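Local coordinates for protein putative aspartyl-tRNA synthetase (Leishmania major, PDB 6OD8) that probably catalyses the ATP-dependent attachment of L-aspartate to tRNA(Asp), releasing AMP and diphosphate, as a class II aminoacyl-tRNA synthetase, at residues Val362-Pro367 and Asp396-Arg401; Phe445-Arg450 and Tyr473-Arg478; Asn301-Arg306 and Arg551-Thr556; Arg226-Phe231 and Val312-Glu317. All coordinates share one frame; numbering follows the deposited sequence.

Interaction 1 of 4, residues Val362-Pro367 and Asp396-Arg401; sequences VWKLTP and DSRMLR. With EDO (1,2-ethanediol), chain H.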
# COMPACT_ATOMS: atom_id res chain seq x y z
N VAL A 362 -9.81 9.51 -22.94
CA VAL A 362 -11.03 8.82 -23.33
C VAL A 362 -10.73 7.33 -23.24
O VAL A 362 -9.81 6.85 -23.91
CB VAL A 362 -11.49 9.21 -24.74
CG1 VAL A 362 -12.73 8.43 -25.14
CG2 VAL A 362 -11.77 10.73 -24.80
N TRP A 363 -11.47 6.61 -22.39
CA TRP A 363 -11.23 5.18 -22.24
C TRP A 363 -12.41 4.33 -22.70
O TRP A 363 -12.28 3.10 -22.74
CB TRP A 363 -10.85 4.83 -20.78
CG TRP A 363 -11.92 4.99 -19.72
CD1 TRP A 363 -12.70 4.00 -19.19
CD2 TRP A 363 -12.28 6.19 -19.04
NE1 TRP A 363 -13.53 4.53 -18.23
CE2 TRP A 363 -13.31 5.87 -18.14
CE3 TRP A 363 -11.84 7.52 -19.12
CZ2 TRP A 363 -13.90 6.83 -17.31
CZ3 TRP A 363 -12.43 8.47 -18.31
CH2 TRP A 363 -13.45 8.12 -17.41
N LYS A 364 -13.55 4.94 -23.04
CA LYS A 364 -14.75 4.24 -23.49
C LYS A 364 -15.06 4.58 -24.94
O LYS A 364 -14.98 5.75 -25.34
CB LYS A 364 -15.98 4.62 -22.65
CG LYS A 364 -15.88 4.38 -21.15
CD LYS A 364 -17.25 4.55 -20.50
CE LYS A 364 -17.16 4.41 -18.99
NZ LYS A 364 -18.52 4.28 -18.38
N LEU A 365 -15.47 3.57 -25.71
CA LEU A 365 -16.16 3.87 -26.96
C LEU A 365 -17.53 4.47 -26.65
O LEU A 365 -18.16 4.15 -25.64
CB LEU A 365 -16.34 2.59 -27.79
CG LEU A 365 -15.28 2.21 -28.82
CD1 LEU A 365 -13.99 1.90 -28.13
CD2 LEU A 365 -15.74 1.01 -29.67
N THR A 366 -18.01 5.35 -27.53
CA THR A 366 -19.39 5.79 -27.42
C THR A 366 -20.33 4.68 -27.89
O THR A 366 -19.93 3.83 -28.70
CB THR A 366 -19.65 7.06 -28.23
OG1 THR A 366 -19.55 6.76 -29.62
CG2 THR A 366 -18.66 8.16 -27.86
N PRO A 367 -21.56 4.63 -27.38
CA PRO A 367 -22.52 3.67 -27.94
C PRO A 367 -22.67 3.82 -29.44
O PRO A 367 -22.82 2.81 -30.15
CB PRO A 367 -23.82 3.99 -27.19
CG PRO A 367 -23.35 4.60 -25.87
CD PRO A 367 -22.11 5.38 -26.23
N ASP A 396 -21.86 -0.71 -20.52
CA ASP A 396 -21.58 0.23 -19.45
C ASP A 396 -20.14 0.77 -19.49
O ASP A 396 -19.94 1.98 -19.49
CB ASP A 396 -21.87 -0.42 -18.09
CG ASP A 396 -21.35 0.40 -16.93
OD1 ASP A 396 -20.48 -0.10 -16.18
OD2 ASP A 396 -21.79 1.55 -16.78
N SER A 397 -19.14 -0.11 -19.53
CA SER A 397 -17.76 0.38 -19.59
C SER A 397 -17.23 0.54 -21.01
O SER A 397 -16.32 1.35 -21.24
CB SER A 397 -16.83 -0.54 -18.79
OG SER A 397 -16.77 -1.85 -19.33
N ARG A 398 -17.74 -0.24 -21.97
CA ARG A 398 -17.49 0.02 -23.41
C ARG A 398 -15.99 0.08 -23.72
O ARG A 398 -15.52 0.95 -24.47
CB ARG A 398 -18.20 1.30 -23.86
CG ARG A 398 -19.73 1.26 -23.67
CD ARG A 398 -20.44 2.46 -24.31
NE ARG A 398 -20.06 3.76 -23.74
CZ ARG A 398 -20.53 4.24 -22.59
NH1 ARG A 398 -21.38 3.51 -21.88
NH2 ARG A 398 -20.17 5.44 -22.15
N MET A 399 -15.23 -0.86 -23.17
CA MET A 399 -13.78 -0.85 -23.28
C MET A 399 -13.32 -1.81 -24.37
O MET A 399 -13.66 -3.01 -24.35
CB MET A 399 -13.15 -1.17 -21.92
CG MET A 399 -13.35 0.02 -20.98
SD MET A 399 -12.96 -0.32 -19.24
CE MET A 399 -11.21 -0.24 -19.31
N LEU A 400 -12.54 -1.28 -25.31
CA LEU A 400 -12.23 -1.94 -26.58
C LEU A 400 -11.21 -3.08 -26.43
O LEU A 400 -10.16 -2.91 -25.82
CB LEU A 400 -11.70 -0.91 -27.58
CG LEU A 400 -11.42 -1.38 -28.99
CD1 LEU A 400 -12.77 -1.62 -29.62
CD2 LEU A 400 -10.64 -0.30 -29.73
N ARG A 401 -11.52 -4.22 -27.05
CA ARG A 401 -10.65 -5.38 -27.14
C ARG A 401 -10.47 -5.70 -28.61
O ARG A 401 -11.47 -5.74 -29.34
CB ARG A 401 -11.25 -6.60 -26.43
CG ARG A 401 -11.63 -6.40 -24.99
CD ARG A 401 -12.19 -7.69 -24.39
NE ARG A 401 -12.60 -7.51 -23.00
CZ ARG A 401 -13.10 -8.49 -22.24
NH1 ARG A 401 -13.24 -9.71 -22.74
NH2 ARG A 401 -13.47 -8.23 -20.98
C1 EDO H . -15.36 -4.36 -18.15
O1 EDO H . -16.46 -3.79 -17.42
C2 EDO H . -15.43 -5.88 -18.17
O2 EDO H . -15.81 -6.36 -16.87
O HOH W 1 -11.85 1.70 -24.90
O HOH W 2 -19.09 2.34 -15.85
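Leu-365 and Arg-398 hold each other by two hydrogen bonds, one to the backbone of the arginine and one from its side chain. Leu-365 N donates to Arg-398 O at 2.9 Å, and Arg-398 NE donates to Leu-365 O at 2.7 Å. This second acceptor lies close to the guanidinium plane, although the N-H...O angle is bent to 139°. A turn of the arginine chain at chi3 (-63°) brings NE round to the carbonyl. Further along, Lys-364 stretches past Ser-397 O, its chain extended beyond CG, and NZ reaches Asp-396 O at 2.9 Å. Two waters add to the polar links: one joins Trp-363 O to Leu-400 N, and the other accepts from Lys-364 NZ while donating weakly to Asp-396 OD1.

Packing contacts flank these bonds. Aliphatic carbons cover both faces of the Arg-398 guanidinium: Pro-367 CD lies over one, 3.6 Å from NE, and Lys-364 CD over the opposite one, 3.5 Å from NH2. Leu-365 CD1 packs on Leu-400 CB at 3.7 Å. Met-399 SD sits at the edge of the Trp-363 indole, 4.3 Å from CD1, in a Met-aromatic contact; the indole NE1 is hydrogen-bonded to Asn-336 of helix 325-342. The whole is a junction of irregular segments in the class II catalytic domain, fastening the lead-in to helix 367-373, N-capped by Thr-366, against the entry to strand 400-403.

Interaction 2 of 4, residues Phe445-Arg450 and Tyr473-Arg478; sequences FFISDR and YDMFIR. With EDO (1,2-ethanediol), chain E.
Strands 445-449 and 473-477 run antiparallel, their axes 4.6 Å apart at closest, with Phe-446/Phe-476 and Ser-448/Asp-474 as hydrogen-bonded pairs set between the non-hydrogen-bonded pairs Phe-445/Ile-477, Ile-447/Met-475 and Asp-449/Tyr-473. Each hydrogen-bonded pair makes two backbone bonds, the longest being Phe-446 N to Phe-476 O at 3.3 Å.

On one face the rings of Phe-446 and Phe-476 lie nearly parallel, 15° apart, but are slid so far that they barely overlap: Phe-476 CD2 rests over the rim of the Phe-446 ring, 3.6 Å from CZ. Ser-448 CB meets the edge of the Phe-476 ring. On the other face Met-475 SD approaches Phe-445 CZ obliquely at 3.7 Å, a Met-aromatic contact, while Ile-477 CG1 lies at the edge of the same ring. The Phe-445 ring is swung toward these neighbours with CG opposite its backbone N (chi1 -173°). Ile-447 continues the row, CG2 against Met-475 CG at 3.6 Å and CD1 toward Tyr-473 CB. The buried carboxylates have outside partners: Asp-449 is hydrogen-bonded to the hydroxyls of Tyr-324 and Tyr-325, and Asp-474 forms a salt bridge with Arg-456 and a hydrogen bond with Ser-484. Helix 325-342 covers the Ile-447/Met-475 face, giving the helix-backed antiparallel sheet characteristic of class II synthetase catalytic domains.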
# COMPACT_ATOMS: atom_id res chain seq x y z
N PHE A 445 -7.68 4.08 -24.90
CA PHE A 445 -7.48 2.90 -24.05
C PHE A 445 -7.99 1.67 -24.77
O PHE A 445 -9.13 1.66 -25.24
CB PHE A 445 -8.22 3.05 -22.73
CG PHE A 445 -7.93 1.94 -21.74
CD1 PHE A 445 -6.91 2.08 -20.81
CD2 PHE A 445 -8.65 0.76 -21.76
CE1 PHE A 445 -6.63 1.06 -19.90
CE2 PHE A 445 -8.36 -0.26 -20.86
CZ PHE A 445 -7.35 -0.11 -19.94
N PHE A 446 -7.19 0.60 -24.83
CA PHE A 446 -7.67 -0.61 -25.47
C PHE A 446 -6.80 -1.78 -25.04
O PHE A 446 -5.68 -1.61 -24.54
CB PHE A 446 -7.73 -0.48 -27.00
CG PHE A 446 -6.38 -0.60 -27.68
CD1 PHE A 446 -5.97 -1.82 -28.20
CD2 PHE A 446 -5.54 0.50 -27.81
CE1 PHE A 446 -4.73 -1.95 -28.84
CE2 PHE A 446 -4.29 0.37 -28.41
CZ PHE A 446 -3.90 -0.85 -28.94
N ILE A 447 -7.33 -2.99 -25.21
CA ILE A 447 -6.51 -4.17 -24.94
C ILE A 447 -6.32 -4.93 -26.25
O ILE A 447 -7.20 -4.95 -27.10
CB ILE A 447 -7.12 -5.06 -23.84
CG1 ILE A 447 -8.24 -5.94 -24.37
CG2 ILE A 447 -7.66 -4.19 -22.71
CD1 ILE A 447 -7.79 -7.35 -24.76
N SER A 448 -5.13 -5.52 -26.40
CA SER A 448 -4.78 -6.42 -27.49
C SER A 448 -4.72 -7.82 -26.92
O SER A 448 -3.95 -8.07 -25.98
CB SER A 448 -3.44 -6.06 -28.13
OG SER A 448 -3.13 -6.95 -29.22
N ASP A 449 -5.50 -8.73 -27.50
CA ASP A 449 -5.80 -10.04 -26.95
C ASP A 449 -5.05 -11.15 -27.69
O ASP A 449 -5.02 -11.17 -28.92
CB ASP A 449 -7.31 -10.27 -27.04
CG ASP A 449 -7.75 -11.51 -26.34
OD1 ASP A 449 -7.13 -11.83 -25.30
OD2 ASP A 449 -8.70 -12.17 -26.83
N ARG A 450 -4.45 -12.07 -26.92
CA ARG A 450 -3.82 -13.31 -27.40
C ARG A 450 -2.45 -13.05 -28.01
O ARG A 450 -2.27 -13.17 -29.24
CB ARG A 450 -4.71 -14.03 -28.41
CG ARG A 450 -5.63 -15.07 -27.84
CD ARG A 450 -6.18 -15.97 -28.95
NE ARG A 450 -6.91 -17.11 -28.39
CZ ARG A 450 -6.98 -18.30 -28.96
NH1 ARG A 450 -6.36 -18.53 -30.11
NH2 ARG A 450 -7.67 -19.28 -28.37
N TYR A 473 -2.92 -10.88 -22.59
CA TYR A 473 -3.29 -9.63 -23.25
C TYR A 473 -2.38 -8.52 -22.76
O TYR A 473 -1.76 -8.62 -21.69
CB TYR A 473 -4.77 -9.27 -23.00
CG TYR A 473 -4.99 -8.95 -21.54
CD1 TYR A 473 -4.75 -7.66 -21.04
CD2 TYR A 473 -5.38 -9.94 -20.64
CE1 TYR A 473 -4.89 -7.37 -19.68
CE2 TYR A 473 -5.53 -9.66 -19.28
CZ TYR A 473 -5.29 -8.38 -18.81
OH TYR A 473 -5.43 -8.12 -17.46
N ASP A 474 -2.33 -7.43 -23.52
CA ASP A 474 -1.73 -6.18 -23.09
C ASP A 474 -2.80 -5.09 -23.11
O ASP A 474 -3.67 -5.10 -23.98
CB ASP A 474 -0.58 -5.73 -24.01
CG ASP A 474 0.78 -6.30 -23.62
OD1 ASP A 474 0.85 -7.21 -22.77
OD2 ASP A 474 1.78 -5.83 -24.21
N MET A 475 -2.70 -4.16 -22.18
CA MET A 475 -3.47 -2.92 -22.19
C MET A 475 -2.60 -1.73 -22.54
O MET A 475 -1.44 -1.64 -22.12
CB MET A 475 -4.12 -2.62 -20.84
CG MET A 475 -5.05 -3.69 -20.35
SD MET A 475 -5.73 -3.25 -18.73
CE MET A 475 -7.34 -4.03 -18.85
N PHE A 476 -3.19 -0.79 -23.26
CA PHE A 476 -2.48 0.38 -23.76
C PHE A 476 -3.23 1.64 -23.34
O PHE A 476 -4.47 1.71 -23.42
CB PHE A 476 -2.34 0.34 -25.29
CG PHE A 476 -1.55 -0.85 -25.79
CD1 PHE A 476 -0.18 -0.74 -26.02
CD2 PHE A 476 -2.17 -2.07 -26.03
CE1 PHE A 476 0.56 -1.83 -26.46
CE2 PHE A 476 -1.43 -3.17 -26.48
CZ PHE A 476 -0.07 -3.05 -26.71
N ILE A 477 -2.48 2.65 -22.91
CA ILE A 477 -2.99 3.99 -22.65
C ILE A 477 -2.19 4.95 -23.52
O ILE A 477 -0.96 4.97 -23.46
CB ILE A 477 -2.85 4.39 -21.17
CG1 ILE A 477 -3.61 3.42 -20.26
CG2 ILE A 477 -3.38 5.81 -20.97
CD1 ILE A 477 -3.50 3.79 -18.76
N ARG A 478 -2.90 5.75 -24.32
CA ARG A 478 -2.28 6.67 -25.26
C ARG A 478 -1.16 6.00 -26.07
O ARG A 478 -0.08 6.56 -26.25
CB ARG A 478 -1.75 7.92 -24.54
CG ARG A 478 -2.77 8.68 -23.70
CD ARG A 478 -2.24 10.05 -23.34
NE ARG A 478 -3.02 10.69 -22.29
CZ ARG A 478 -4.05 11.51 -22.50
NH1 ARG A 478 -4.43 11.78 -23.73
NH2 ARG A 478 -4.69 12.06 -21.47
C1 EDO E . -10.68 -10.05 -28.79
O1 EDO E . -11.07 -10.07 -27.41
C2 EDO E . -11.46 -8.98 -29.54
O2 EDO E . -12.69 -9.51 -30.04

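Interaction 3 of 4, residues Asn301-Arg306 and Arg551-Thr556; sequences NSNTHR and RDPQRT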
# COMPACT_ATOMS: atom_id res chain seq x y z
N ASN A 301 20.15 -0.93 -17.71
CA ASN A 301 20.81 0.37 -17.74
C ASN A 301 20.21 1.17 -18.89
O ASN A 301 20.77 1.31 -19.98
CB ASN A 301 22.32 0.20 -17.86
CG ASN A 301 23.07 1.48 -17.68
OD1 ASN A 301 22.49 2.56 -17.65
ND2 ASN A 301 24.40 1.37 -17.59
N SER A 302 18.99 1.65 -18.65
CA SER A 302 18.23 2.40 -19.63
C SER A 302 17.95 3.76 -19.03
O SER A 302 17.32 3.86 -17.97
CB SER A 302 16.92 1.70 -19.97
OG SER A 302 16.23 2.40 -20.98
N ASN A 303 18.42 4.80 -19.69
CA ASN A 303 18.19 6.17 -19.26
C ASN A 303 17.37 6.82 -20.36
O ASN A 303 17.91 7.38 -21.32
CB ASN A 303 19.50 6.89 -18.99
CG ASN A 303 19.27 8.24 -18.35
OD1 ASN A 303 18.79 8.33 -17.21
ND2 ASN A 303 19.60 9.30 -19.08
N THR A 304 16.06 6.71 -20.24
CA THR A 304 15.12 7.29 -21.19
C THR A 304 14.09 8.09 -20.40
O THR A 304 14.07 8.05 -19.17
CB THR A 304 14.39 6.22 -22.00
OG1 THR A 304 13.50 5.50 -21.15
CG2 THR A 304 15.40 5.25 -22.67
N HIS A 305 13.20 8.74 -21.13
CA HIS A 305 12.14 9.51 -20.51
C HIS A 305 11.08 8.63 -19.87
O HIS A 305 10.24 9.14 -19.11
CB HIS A 305 11.49 10.43 -21.55
CG HIS A 305 10.57 9.72 -22.49
ND1 HIS A 305 11.00 9.10 -23.64
CD2 HIS A 305 9.23 9.52 -22.43
CE1 HIS A 305 9.97 8.56 -24.26
NE2 HIS A 305 8.88 8.79 -23.54
N ARG A 306 11.10 7.32 -20.14
CA ARG A 306 10.04 6.43 -19.70
C ARG A 306 10.45 5.41 -18.64
O ARG A 306 9.58 4.73 -18.12
CB ARG A 306 9.46 5.68 -20.92
N ARG A 551 14.59 7.27 -9.23
CA ARG A 551 15.79 6.45 -9.31
C ARG A 551 15.99 6.07 -10.77
O ARG A 551 15.07 5.56 -11.40
CB ARG A 551 15.65 5.18 -8.47
CG ARG A 551 15.60 5.41 -6.95
CD ARG A 551 17.00 5.87 -6.49
NE ARG A 551 17.06 6.25 -5.08
CZ ARG A 551 16.91 7.49 -4.63
NH1 ARG A 551 16.68 8.50 -5.48
NH2 ARG A 551 16.98 7.72 -3.33
N ASP A 552 17.17 6.34 -11.30
CA ASP A 552 17.50 5.81 -12.62
C ASP A 552 18.98 5.46 -12.55
O ASP A 552 19.59 5.67 -11.49
CB ASP A 552 17.09 6.81 -13.73
CG ASP A 552 17.91 8.08 -13.73
OD1 ASP A 552 19.10 8.05 -13.37
OD2 ASP A 552 17.36 9.14 -14.10
N PRO A 553 19.59 4.90 -13.61
CA PRO A 553 20.99 4.45 -13.46
C PRO A 553 21.94 5.55 -12.99
O PRO A 553 22.96 5.24 -12.35
CB PRO A 553 21.35 3.96 -14.88
CG PRO A 553 20.06 3.55 -15.46
CD PRO A 553 19.07 4.57 -14.94
N GLN A 554 21.65 6.81 -13.28
CA GLN A 554 22.55 7.89 -12.91
C GLN A 554 22.09 8.65 -11.66
O GLN A 554 22.79 9.57 -11.22
CB GLN A 554 22.72 8.87 -14.08
N ARG A 555 20.96 8.30 -11.08
CA ARG A 555 20.39 9.09 -9.99
C ARG A 555 20.01 8.20 -8.82
O ARG A 555 19.11 7.36 -8.95
CB ARG A 555 19.17 9.88 -10.48
CG ARG A 555 18.46 10.65 -9.35
CD ARG A 555 17.34 11.55 -9.86
NE ARG A 555 17.82 12.68 -10.68
CZ ARG A 555 18.37 13.79 -10.18
NH1 ARG A 555 18.53 13.93 -8.87
NH2 ARG A 555 18.76 14.76 -11.00
N THR A 556 20.69 8.39 -7.68
CA THR A 556 20.29 7.81 -6.40
C THR A 556 20.11 8.87 -5.32
O THR A 556 20.06 8.52 -4.13
CB THR A 556 21.33 6.80 -5.92
OG1 THR A 556 22.62 7.43 -5.91
CG2 THR A 556 21.38 5.60 -6.85
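Asn-301 and Pro-553 meet through the amide oxygen of the one and the ring carbons of the other: OD1 lies 3.3 Å from Pro-553 CB and 3.4 Å from CG. The extended first torsion of Asn-301 (chi1 -171°) carries the amide out to the proline. Ser-302 contributes its backbone, with its O 3.6 Å from Pro-553 CD, while its hydroxyl is hydrogen-bonded to His-307. Asn-303 repeats the chi1 of Asn-301 and thereby points its amide at Asp-552, where OD1 as modelled stands 3.5 Å from Asp-552 OD2; the amide and carboxylate planes are nearly perpendicular, at 84°.

Asp-552 itself is firmly placed. With CG tucked between its backbone N and carbonyl carbon (chi1 68°), OD1 accepts from Gln-554 N at 2.8 Å, forming an Asx turn at the start of the type I turn 552-555. OD2 makes a salt bridge with Arg-544, whose NH1 also bonds Thr-304 O, so one arginine holds both segments. Tyr-264 and Arg-267 of the second subunit bond the carbonyls of Asp-552 and Pro-553, and Phe-265 of that subunit packs on Asn-301 and Pro-553. The 301-306 segment belongs to the loop of class II motif 2. With no hydrogen bond directly across the segments, the direct contact between them is van der Waals packing, chiefly on the proline, with Arg-544 as a shared polar partner, and the carboxylate is probably stabilised as an anion by that arginine.

Interaction 4 of 4, residues Arg226-Phe231 and Val312-Glu317; sequences RVCQYF and VGLDVE. With EDO (1,2-ethanediol), chain D.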
# COMPACT_ATOMS: atom_id res chain seq x y z
N ARG A 226 -4.33 9.22 -5.19
CA ARG A 226 -5.69 8.78 -5.51
C ARG A 226 -5.69 7.51 -6.35
O ARG A 226 -6.56 6.65 -6.17
CB ARG A 226 -6.48 9.88 -6.24
CG ARG A 226 -6.74 11.14 -5.45
CD ARG A 226 -7.46 10.89 -4.10
NE ARG A 226 -7.88 12.16 -3.50
CZ ARG A 226 -8.50 12.28 -2.33
NH1 ARG A 226 -8.78 11.21 -1.59
NH2 ARG A 226 -8.83 13.49 -1.88
N VAL A 227 -4.72 7.36 -7.27
CA VAL A 227 -4.65 6.11 -8.04
C VAL A 227 -4.48 4.91 -7.11
O VAL A 227 -5.19 3.89 -7.24
CB VAL A 227 -3.51 6.15 -9.08
CG1 VAL A 227 -3.34 4.74 -9.73
CG2 VAL A 227 -3.77 7.21 -10.16
N CYS A 228 -3.52 4.98 -6.17
CA CYS A 228 -3.37 3.91 -5.17
C CYS A 228 -4.67 3.68 -4.41
O CYS A 228 -5.10 2.53 -4.21
CB CYS A 228 -2.24 4.25 -4.19
SG CYS A 228 -0.59 4.23 -4.93
N GLN A 229 -5.28 4.76 -3.93
CA GLN A 229 -6.51 4.65 -3.16
C GLN A 229 -7.61 3.90 -3.92
O GLN A 229 -8.27 3.00 -3.38
CB GLN A 229 -6.99 6.04 -2.79
CG GLN A 229 -8.30 6.06 -2.08
CD GLN A 229 -8.74 7.48 -1.75
OE1 GLN A 229 -7.93 8.41 -1.78
NE2 GLN A 229 -10.02 7.65 -1.47
N TYR A 230 -7.86 4.31 -5.18
CA TYR A 230 -8.96 3.69 -5.93
C TYR A 230 -8.60 2.29 -6.40
O TYR A 230 -9.47 1.41 -6.45
CB TYR A 230 -9.35 4.60 -7.10
CG TYR A 230 -9.80 5.96 -6.64
CD1 TYR A 230 -10.60 6.10 -5.50
CD2 TYR A 230 -9.43 7.13 -7.33
CE1 TYR A 230 -11.02 7.35 -5.06
CE2 TYR A 230 -9.86 8.38 -6.90
CZ TYR A 230 -10.65 8.47 -5.77
OH TYR A 230 -11.08 9.70 -5.32
N PHE A 231 -7.33 2.05 -6.73
CA PHE A 231 -6.88 0.68 -6.99
C PHE A 231 -7.24 -0.25 -5.83
O PHE A 231 -7.88 -1.30 -6.02
CB PHE A 231 -5.36 0.68 -7.23
CG PHE A 231 -4.73 -0.71 -7.36
CD1 PHE A 231 -4.73 -1.36 -8.59
CD2 PHE A 231 -4.12 -1.33 -6.27
CE1 PHE A 231 -4.14 -2.63 -8.74
CE2 PHE A 231 -3.54 -2.60 -6.39
CZ PHE A 231 -3.55 -3.26 -7.66
N VAL A 312 6.97 1.60 -8.48
CA VAL A 312 5.94 1.03 -7.63
C VAL A 312 5.01 0.20 -8.50
O VAL A 312 4.49 0.71 -9.51
CB VAL A 312 5.12 2.10 -6.88
CG1 VAL A 312 3.97 1.42 -6.12
CG2 VAL A 312 6.03 2.94 -5.94
N GLY A 313 4.83 -1.06 -8.12
CA GLY A 313 3.95 -1.96 -8.84
C GLY A 313 2.62 -2.14 -8.12
O GLY A 313 2.58 -2.29 -6.89
N LEU A 314 1.55 -2.12 -8.89
CA LEU A 314 0.20 -2.44 -8.44
C LEU A 314 -0.10 -3.80 -9.03
O LEU A 314 -0.26 -3.93 -10.25
CB LEU A 314 -0.79 -1.38 -8.91
CG LEU A 314 -0.40 0.10 -8.78
CD1 LEU A 314 -1.46 1.03 -9.37
CD2 LEU A 314 -0.23 0.45 -7.26
N ASP A 315 -0.12 -4.85 -8.19
CA ASP A 315 -0.12 -6.21 -8.69
C ASP A 315 -1.38 -6.92 -8.22
O ASP A 315 -1.85 -6.68 -7.10
CB ASP A 315 1.14 -6.97 -8.23
CG ASP A 315 2.27 -6.83 -9.19
OD1 ASP A 315 3.09 -5.89 -9.02
OD2 ASP A 315 2.33 -7.65 -10.15
N VAL A 316 -1.91 -7.79 -9.08
CA VAL A 316 -3.14 -8.52 -8.82
C VAL A 316 -2.93 -9.96 -9.27
O VAL A 316 -2.32 -10.21 -10.32
CB VAL A 316 -4.35 -7.87 -9.56
CG1 VAL A 316 -5.63 -8.70 -9.37
CG2 VAL A 316 -4.57 -6.42 -9.10
N GLU A 317 -3.41 -10.92 -8.47
CA GLU A 317 -3.47 -12.31 -8.93
C GLU A 317 -4.75 -12.93 -8.39
O GLU A 317 -5.20 -12.58 -7.30
CB GLU A 317 -2.21 -13.12 -8.47
CG GLU A 317 -1.95 -14.45 -9.28
CD GLU A 317 -1.27 -14.21 -10.63
OE1 GLU A 317 -0.78 -13.08 -10.89
OE2 GLU A 317 -1.20 -15.16 -11.43
C1 EDO D . 3.90 -4.10 -12.36
O1 EDO D . 4.74 -4.40 -13.48
C2 EDO D . 4.76 -4.24 -11.13
O2 EDO D . 5.00 -5.62 -10.87
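Leu-314 and Phe-231 bury nearly equal areas and form the centre of this contact. Leu-314 CB sits over one face of the Phe-231 ring, 3.7 Å from the centroid and 18° off the ring normal, a CH-pi contact in which the two side chains, coming from facing elements, lie alongside one another head to tail. With its CG opposite the backbone N (chi1 174°), Phe-231 projects from the helix toward the strand, and CZ reaches Val-316 CG2 at 3.6 Å; the valine methyl approaches the ring obliquely. The phenylalanine thus spans two residues that point to the same side of the strand.

The far end of Leu-314 serves the preceding turn of the helix. Its CD1 comes within 4.2 Å of Val-227 CG1, the leucine lying roughly perpendicular to the valine, and CD2 makes a looser contact with Cys-228 SG at 4.5 Å. Asp-315 faces away from the helix; there OD2 makes a salt bridge with Lys-279, and OD1 accepts from an ethanediol O2 at 2.7 Å. Phe-291 and Val-293 of strand 289-297 and Leu-334 of helix 325-342 add to the packing round Phe-231, and Cys-228 also packs on Glu-242 of the second subunit. The helix and strand run almost parallel, 11° apart, and the interface, mostly apolar side chains with no hydrogen bond across it, is that of the long motif 1 helix of a class II synthetase, laid on the back of the catalytic sheet at its motif 2 strand.

In the fold
From the N terminus, helix 215-237 supplies the first segment of interaction 4, which closes its loop on strand 310-319. Before it closes, interaction 3 opens at 301-306, so these two cross; its partner 551-556 comes only near the C terminus, and both contacts touch the second subunit. Nested inside the long loop of interaction 3 are interaction 1, closed at 396-401, and then interaction 2, closed at 473-478, in series. Interactions 1 and 2 adjoin where strands 400-403 and 445-449 pair, with Leu-400 O and Ile-447 N 2.9 Å apart. Interactions 1, 2 and 4 reach one sheet, while interaction 3 joins the motif 2 loop to the C-terminal segment.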